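Local coordinates for GDNF family receptor alpha-3 (Homo sapiens, PDB 2GH0), which binds artemin, a growth factor that supports the survival of sensory and sympathetic peripheral neurons, and so leads to autophosphorylation and activation of the RET receptor, at residues F154-N157 with V158-S161; R81-T84 with I85-C89; L191-A194 with I195-K198. All coordinates share one frame; numbering follows the deposited sequence.

Following the chain from the N terminus, contact 2 comes first: it closes the turn that takes the chain out of helix 75-83 and into the short helix 87-90. Contact 1 follows, closing the glycosylated loop of the hairpin between strands 152-154 and 162-164. Contact 3, last in sequence, spans two consecutive turns of helix 189-205. All three are local and in series, so none nests in or crosses another. Contacts 1 and 2 nevertheless meet in space, where the side chains of R81 and R82 lie against the hairpin loop. Contact 3 touches neither, its nearest atoms being about 5 Å from those of contact 1, although M199, farther along its helix, packs on that loop.

Contact 1: F154-N157 with V158-S161; sequences FVSN and VNTS. With NAG (2-acetamido-2-deoxy-beta-D-glucopyranose), chain E.
The carbonyl oxygen of S161 is gripped from several directions at the mouth of the loop. The backbone N of V155 donates to S161 O over 3.0 Å, water 1 bonds to the same oxygen, and the CA-H of F154 adds a weaker contact. The same water accepts from S156 N and bonds to N159 O, so one water links S156 N, N159 O and S161 O across the loop. This is the connection of an antiparallel hairpin, between strands 152-154 and 162-164. S156 swings its hydroxyl away from its own N (chi1 175°), toward the far end of the loop, where OG takes a nearly straight bond of 2.8 Å from V158 N, while V158 CG2 presses close beside that oxygen. The ring of F154 turns its edge to the T160 carbonyl, CE2 3.6 Å from T160 O; R81 makes a cation-pi contact with the ring, and M199 of helix 189-205 also packs against it. N159 carries the glycan through a covalent bond of 1.4 Å from ND2 to NAG C1. Its OD1 accepts from S161 N, two residues on, at 3.0 Å, an Asx turn; the donor stands above the plane of the N159 amide. S161 OG gives OD1 a weak second bond and accepts from NAG N2 at 3.0 Å. S161 thus links the N159 amide, weakly, to the sugar's acetamido nitrogen, which probably limits the swing of the first sugar about its link to N159.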
loop_
_atom_site.group_PDB
_atom_site.type_symbol
_atom_site.label_atom_id
_atom_site.label_comp_id
_atom_site.label_asym_id
_atom_site.label_seq_id
_atom_site.Cartn_x
_atom_site.Cartn_y
_atom_site.Cartn_z
ATOM N N PHE C 154 -30.457 3.080 37.962
ATOM C CA PHE C 154 -30.641 1.998 38.944
ATOM C C PHE C 154 -29.649 2.189 40.099
ATOM O O PHE C 154 -28.505 2.537 39.895
ATOM C CB PHE C 154 -30.416 0.621 38.296
ATOM C CG PHE C 154 -31.452 0.338 37.235
ATOM C CD1 PHE C 154 -31.206 0.626 35.906
ATOM C CD2 PHE C 154 -32.720 -0.103 37.620
ATOM C CE1 PHE C 154 -32.186 0.418 34.945
ATOM C CE2 PHE C 154 -33.718 -0.316 36.687
ATOM C CZ PHE C 154 -33.441 -0.098 35.317
ATOM N N VAL C 155 -30.069 1.858 41.305
ATOM C CA VAL C 155 -29.233 2.135 42.461
ATOM C C VAL C 155 -28.536 0.858 42.917
ATOM O O VAL C 155 -27.534 0.923 43.668
ATOM C CB VAL C 155 -30.082 2.721 43.624
ATOM C CG1 VAL C 155 -30.830 3.984 43.160
ATOM C CG2 VAL C 155 -31.041 1.721 44.128
ATOM N N SER C 156 -29.051 -0.287 42.494
ATOM C CA SER C 156 -28.592 -1.562 43.023
ATOM C C SER C 156 -28.286 -2.596 41.964
ATOM O O SER C 156 -28.870 -2.541 40.871
ATOM C CB SER C 156 -29.677 -2.154 43.988
ATOM O OG SER C 156 -29.330 -3.446 44.442
ATOM N N ASN C 157 -27.433 -3.563 42.298
ATOM C CA ASN C 157 -27.283 -4.747 41.420
ATOM C C ASN C 157 -28.182 -5.922 41.819
ATOM O O ASN C 157 -28.126 -6.981 41.196
ATOM C CB ASN C 157 -25.824 -5.221 41.334
ATOM C CG ASN C 157 -25.186 -5.385 42.653
ATOM O OD1 ASN C 157 -25.872 -5.599 43.691
ATOM N ND2 ASN C 157 -23.845 -5.260 42.668
ATOM N N VAL C 158 -28.989 -5.738 42.878
ATOM C CA VAL C 158 -29.882 -6.811 43.361
ATOM C C VAL C 158 -31.389 -6.451 43.393
ATOM O O VAL C 158 -32.177 -7.247 43.905
ATOM C CB VAL C 158 -29.532 -7.307 44.783
ATOM C CG1 VAL C 158 -28.180 -7.892 44.834
ATOM C CG2 VAL C 158 -29.692 -6.179 45.818
ATOM N N ASN C 159 -31.775 -5.261 42.921
ATOM C CA ASN C 159 -33.180 -4.928 42.784
ATOM C C ASN C 159 -33.331 -3.895 41.695
ATOM O O ASN C 159 -32.309 -3.510 41.100
ATOM C CB ASN C 159 -33.794 -4.450 44.119
ATOM C CG ASN C 159 -33.248 -3.116 44.581
ATOM O OD1 ASN C 159 -33.080 -2.202 43.793
ATOM N ND2 ASN C 159 -32.935 -3.023 45.889
ATOM N N THR C 160 -34.570 -3.444 41.412
ATOM C CA THR C 160 -34.802 -2.587 40.224
ATOM C C THR C 160 -35.075 -1.132 40.578
ATOM O O THR C 160 -35.662 -0.414 39.752
ATOM C CB THR C 160 -36.039 -3.076 39.382
ATOM O OG1 THR C 160 -37.134 -3.342 40.250
ATOM C CG2 THR C 160 -35.728 -4.400 38.762
ATOM N N SER C 161 -34.786 -0.742 41.830
ATOM C CA SER C 161 -35.012 0.628 42.307
ATOM C C SER C 161 -34.168 1.618 41.515
ATOM O O SER C 161 -33.052 1.293 41.155
ATOM C CB SER C 161 -34.740 0.842 43.828
ATOM O OG SER C 161 -35.576 -0.039 44.530
HETATM C C1 NAG E . -32.450 -1.775 46.422
HETATM C C2 NAG E . -33.348 -1.422 47.644
HETATM C C3 NAG E . -32.750 -0.251 48.394
HETATM C C4 NAG E . -31.287 -0.429 48.768
HETATM C C5 NAG E . -30.586 -0.848 47.479
HETATM C C6 NAG E . -29.082 -1.148 47.496
HETATM C C7 NAG E . -35.828 -1.590 47.647
HETATM C C8 NAG E . -37.066 -0.861 47.216
HETATM N N2 NAG E . -34.703 -1.014 47.200
HETATM O O3 NAG E . -33.572 -0.028 49.491
HETATM O O4 NAG E . -30.903 0.906 49.027
HETATM O O5 NAG E . -31.175 -2.030 46.996
HETATM O O6 NAG E . -28.958 -1.971 48.572
HETATM O O7 NAG E . -35.862 -2.568 48.406
HETATM O O HOH W 1 -31.446 -0.885 40.978
#

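Contact 2: R81-T84 with I85-C89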
loop_
_atom_site.group_PDB
_atom_site.type_symbol
_atom_site.label_atom_id
_atom_site.label_comp_id
_atom_site.label_asym_id
_atom_site.label_seq_id
_atom_site.Cartn_x
_atom_site.Cartn_y
_atom_site.Cartn_z
ATOM N N ARG C 81 -26.622 -3.791 34.101
ATOM C CA ARG C 81 -27.751 -2.842 33.957
ATOM C C ARG C 81 -27.469 -1.522 34.615
ATOM O O ARG C 81 -27.728 -0.456 34.024
ATOM C CB ARG C 81 -29.025 -3.378 34.614
ATOM C CG ARG C 81 -30.246 -2.550 34.351
ATOM C CD ARG C 81 -31.482 -3.344 34.811
ATOM N NE ARG C 81 -31.389 -3.596 36.257
ATOM C CZ ARG C 81 -32.127 -4.499 36.878
ATOM N NH1 ARG C 81 -33.011 -5.266 36.182
ATOM N NH2 ARG C 81 -32.004 -4.651 38.186
ATOM N N ARG C 82 -26.913 -1.558 35.835
ATOM C CA ARG C 82 -26.594 -0.310 36.586
ATOM C C ARG C 82 -25.484 0.544 35.931
ATOM O O ARG C 82 -25.379 1.780 36.141
ATOM C CB ARG C 82 -26.177 -0.722 38.036
ATOM C CG ARG C 82 -26.175 0.388 39.032
ATOM C CD ARG C 82 -25.734 -0.157 40.413
ATOM N NE ARG C 82 -24.393 -0.695 40.465
ATOM C CZ ARG C 82 -23.306 0.075 40.487
ATOM N NH1 ARG C 82 -23.439 1.404 40.461
ATOM N NH2 ARG C 82 -22.088 -0.460 40.524
ATOM N N ASN C 83 -24.606 -0.106 35.172
ATOM C CA ASN C 83 -23.519 0.639 34.491
ATOM C C ASN C 83 -23.676 0.917 33.023
ATOM O O ASN C 83 -22.762 1.498 32.400
ATOM C CB ASN C 83 -22.196 -0.064 34.746
ATOM C CG ASN C 83 -21.777 0.077 36.217
ATOM O OD1 ASN C 83 -21.288 1.129 36.605
ATOM N ND2 ASN C 83 -22.077 -0.929 37.050
ATOM N N THR C 84 -24.831 0.520 32.501
ATOM C CA THR C 84 -25.152 0.708 31.102
ATOM C C THR C 84 -25.030 2.147 30.619
ATOM O O THR C 84 -24.526 2.353 29.503
ATOM C CB THR C 84 -26.487 0.023 30.729
ATOM O OG1 THR C 84 -26.291 -1.383 30.814
ATOM C CG2 THR C 84 -26.945 0.392 29.320
ATOM N N ILE C 85 -25.461 3.143 31.425
ATOM C CA ILE C 85 -25.308 4.552 31.042
ATOM C C ILE C 85 -23.981 5.170 31.491
ATOM O O ILE C 85 -23.818 6.396 31.468
ATOM C CB ILE C 85 -26.522 5.483 31.530
ATOM C CG1 ILE C 85 -26.723 5.543 33.077
ATOM C CG2 ILE C 85 -27.845 5.109 30.819
ATOM C CD1 ILE C 85 -27.691 6.550 33.501
ATOM N N ALA C 86 -23.040 4.329 31.925
ATOM C CA ALA C 86 -21.711 4.810 32.398
ATOM C C ALA C 86 -21.843 5.887 33.525
ATOM O O ALA C 86 -21.358 7.012 33.357
ATOM C CB ALA C 86 -20.894 5.370 31.206
ATOM N N PRO C 87 -22.463 5.539 34.679
ATOM C CA PRO C 87 -22.734 6.559 35.743
ATOM C C PRO C 87 -21.434 7.154 36.362
ATOM O O PRO C 87 -21.384 8.352 36.788
ATOM C CB PRO C 87 -23.590 5.779 36.791
ATOM C CG PRO C 87 -23.217 4.279 36.564
ATOM C CD PRO C 87 -22.935 4.187 35.056
ATOM N N ASN C 88 -20.365 6.350 36.386
ATOM C CA ASN C 88 -19.059 6.846 36.897
ATOM C C ASN C 88 -18.519 7.994 36.055
ATOM O O ASN C 88 -17.677 8.744 36.501
ATOM C CB ASN C 88 -18.041 5.704 36.977
ATOM C CG ASN C 88 -18.397 4.692 38.081
ATOM O OD1 ASN C 88 -18.903 5.073 39.135
ATOM N ND2 ASN C 88 -18.126 3.416 37.843
ATOM N N CYS C 89 -18.999 8.099 34.816
ATOM C CA CYS C 89 -18.695 9.238 34.006
ATOM C C CYS C 89 -19.791 10.282 34.001
ATOM O O CYS C 89 -19.480 11.476 34.078
ATOM C CB CYS C 89 -18.413 8.848 32.552
ATOM S SG CYS C 89 -18.135 10.353 31.559
HETATM O O HOH W 2 -27.387 2.319 33.604
HETATM O O HOH W 3 -19.849 3.452 35.104
#
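A type I beta turn runs from N83 to A86, closed by A86 N bonding to N83 O at 2.9 Å. The turn joins two helices of a GDNF/GAS1 domain: it leads from helix 75-83 to helix 87-90, and A86, in a left-handed backbone conformation (phi 54°, psi 61°), takes the N-cap position of the latter. P87, first in the new helix, folds back on the preceding one. Its CG sits 3.3 Å from R82 O and its CD 3.6 Å from N83 CA, and the proline ring crosses the N83 side chain at about a right angle. N83 holds its amide beside its own backbone nitrogen (chi1 -69°); ND2 bonds back to E79 O and also lies over one face of the R82 guanidinium, 3.5 Å above the plane and toward its rim. The buried I85 side chain packs on L50 of helix 43-56 and on I146, while C89 is tied by a disulfide to C41. The turn also meets the chain of another protein, probably artemin: T84 O has hydrogen bonds with Y32 OH of its own chain and with an aromatic side chain of that other protein, and A86 packs on an aromatic side chain there. Two waters join the two sides of the turn. Water 2 donates to R81 O and accepts from I85 N, and water 3 donates to N83 OD1 at 3.1 Å while accepting from N88 N at 3.2 Å.

Contact 3: L191-A194 with I195-K198; sequences LTEA and IAAK
L191 meets I195 one turn on, through both backbone and side chain. I195 N donates to L191 O at 3.0 Å, and the two side chains lie alongside each other, pointing the same way, with CD1 of L191 3.9 Å from CD1 of I195. L191 reaches this position by running its CG trans to the backbone nitrogen (chi1 174°), while I195 CG1 lies out beyond L191 O, 3.4 Å from it. T192 comes next. Its carbonyl oxygen accepts from A196 N at 2.9 Å, and the A196 CB lies 3.3 Å from the same oxygen; T192 OG1 hydrogen-bonds to N188 O. These are the i to i+4 bonds of a regular alpha helix, here the long helix 189-205, which packs on helix 135-143 by a buried side where Y142 meets L191 and L139 meets A194 and I195. E193 repeats the pattern, its carbonyl oxygen 3.0 Å from A197 N; its side chain bends along the partly exposed side, OE1 near the A196 methyl and in a long, weak ion pair with R200. A194 closes the set, its O accepting from K198 N at 3.2 Å, the longest of the four. The K198 CB rests 3.5 Å from that same A194 oxygen before the lysine chain, bent at chi2 and chi3, carries its amine away from the first turn.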
loop_
_atom_site.group_PDB
_atom_site.type_symbol
_atom_site.label_atom_id
_atom_site.label_comp_id
_atom_site.label_asym_id
_atom_site.label_seq_id
_atom_site.Cartn_x
_atom_site.Cartn_y
_atom_site.Cartn_z
ATOM N N LEU C 191 -44.202 4.915 37.806
ATOM C CA LEU C 191 -42.922 4.634 37.200
ATOM C C LEU C 191 -42.495 3.194 37.477
ATOM O O LEU C 191 -42.021 2.470 36.603
ATOM C CB LEU C 191 -41.870 5.644 37.702
ATOM C CG LEU C 191 -40.429 5.329 37.206
ATOM C CD1 LEU C 191 -40.442 5.547 35.715
ATOM C CD2 LEU C 191 -39.472 6.356 37.784
ATOM N N THR C 192 -42.685 2.758 38.727
ATOM C CA THR C 192 -42.360 1.389 39.075
ATOM C C THR C 192 -43.129 0.357 38.288
ATOM O O THR C 192 -42.549 -0.628 37.831
ATOM C CB THR C 192 -42.618 1.180 40.571
ATOM O OG1 THR C 192 -41.738 2.080 41.255
ATOM C CG2 THR C 192 -42.278 -0.242 40.964
ATOM N N GLU C 193 -44.429 0.569 38.116
ATOM C CA GLU C 193 -45.238 -0.360 37.393
ATOM C C GLU C 193 -44.917 -0.354 35.891
ATOM O O GLU C 193 -44.909 -1.410 35.267
ATOM C CB GLU C 193 -46.717 -0.099 37.633
ATOM C CG GLU C 193 -47.165 -0.615 39.029
ATOM C CD GLU C 193 -46.522 -2.034 39.386
ATOM O OE1 GLU C 193 -46.745 -3.045 38.643
ATOM O OE2 GLU C 193 -45.710 -2.102 40.342
ATOM N N ALA C 194 -44.670 0.809 35.325
ATOM C CA ALA C 194 -44.307 0.942 33.920
ATOM C C ALA C 194 -43.006 0.198 33.635
ATOM O O ALA C 194 -42.873 -0.554 32.643
ATOM C CB ALA C 194 -44.150 2.457 33.569
ATOM N N ILE C 195 -42.013 0.412 34.485
ATOM C CA ILE C 195 -40.734 -0.305 34.363
ATOM C C ILE C 195 -40.906 -1.821 34.517
ATOM O O ILE C 195 -40.377 -2.610 33.728
ATOM C CB ILE C 195 -39.592 0.275 35.369
ATOM C CG1 ILE C 195 -39.157 1.686 34.876
ATOM C CG2 ILE C 195 -38.411 -0.679 35.395
ATOM C CD1 ILE C 195 -38.133 2.387 35.870
ATOM N N ALA C 196 -41.593 -2.225 35.559
ATOM C CA ALA C 196 -41.832 -3.664 35.827
ATOM C C ALA C 196 -42.503 -4.381 34.659
ATOM O O ALA C 196 -42.108 -5.507 34.260
ATOM C CB ALA C 196 -42.693 -3.794 37.050
ATOM N N ALA C 197 -43.534 -3.746 34.095
ATOM C CA ALA C 197 -44.262 -4.389 32.954
ATOM C C ALA C 197 -43.328 -4.566 31.735
ATOM O O ALA C 197 -43.377 -5.574 31.030
ATOM C CB ALA C 197 -45.512 -3.546 32.565
ATOM N N LYS C 198 -42.515 -3.540 31.483
ATOM C CA LYS C 198 -41.597 -3.559 30.346
ATOM C C LYS C 198 -40.573 -4.622 30.585
ATOM O O LYS C 198 -40.215 -5.359 29.672
ATOM C CB LYS C 198 -40.881 -2.190 30.234
ATOM C CG LYS C 198 -40.025 -2.010 28.918
ATOM C CD LYS C 198 -40.842 -2.395 27.648
ATOM C CE LYS C 198 -41.943 -1.417 27.312
ATOM N NZ LYS C 198 -42.588 -1.852 25.951
#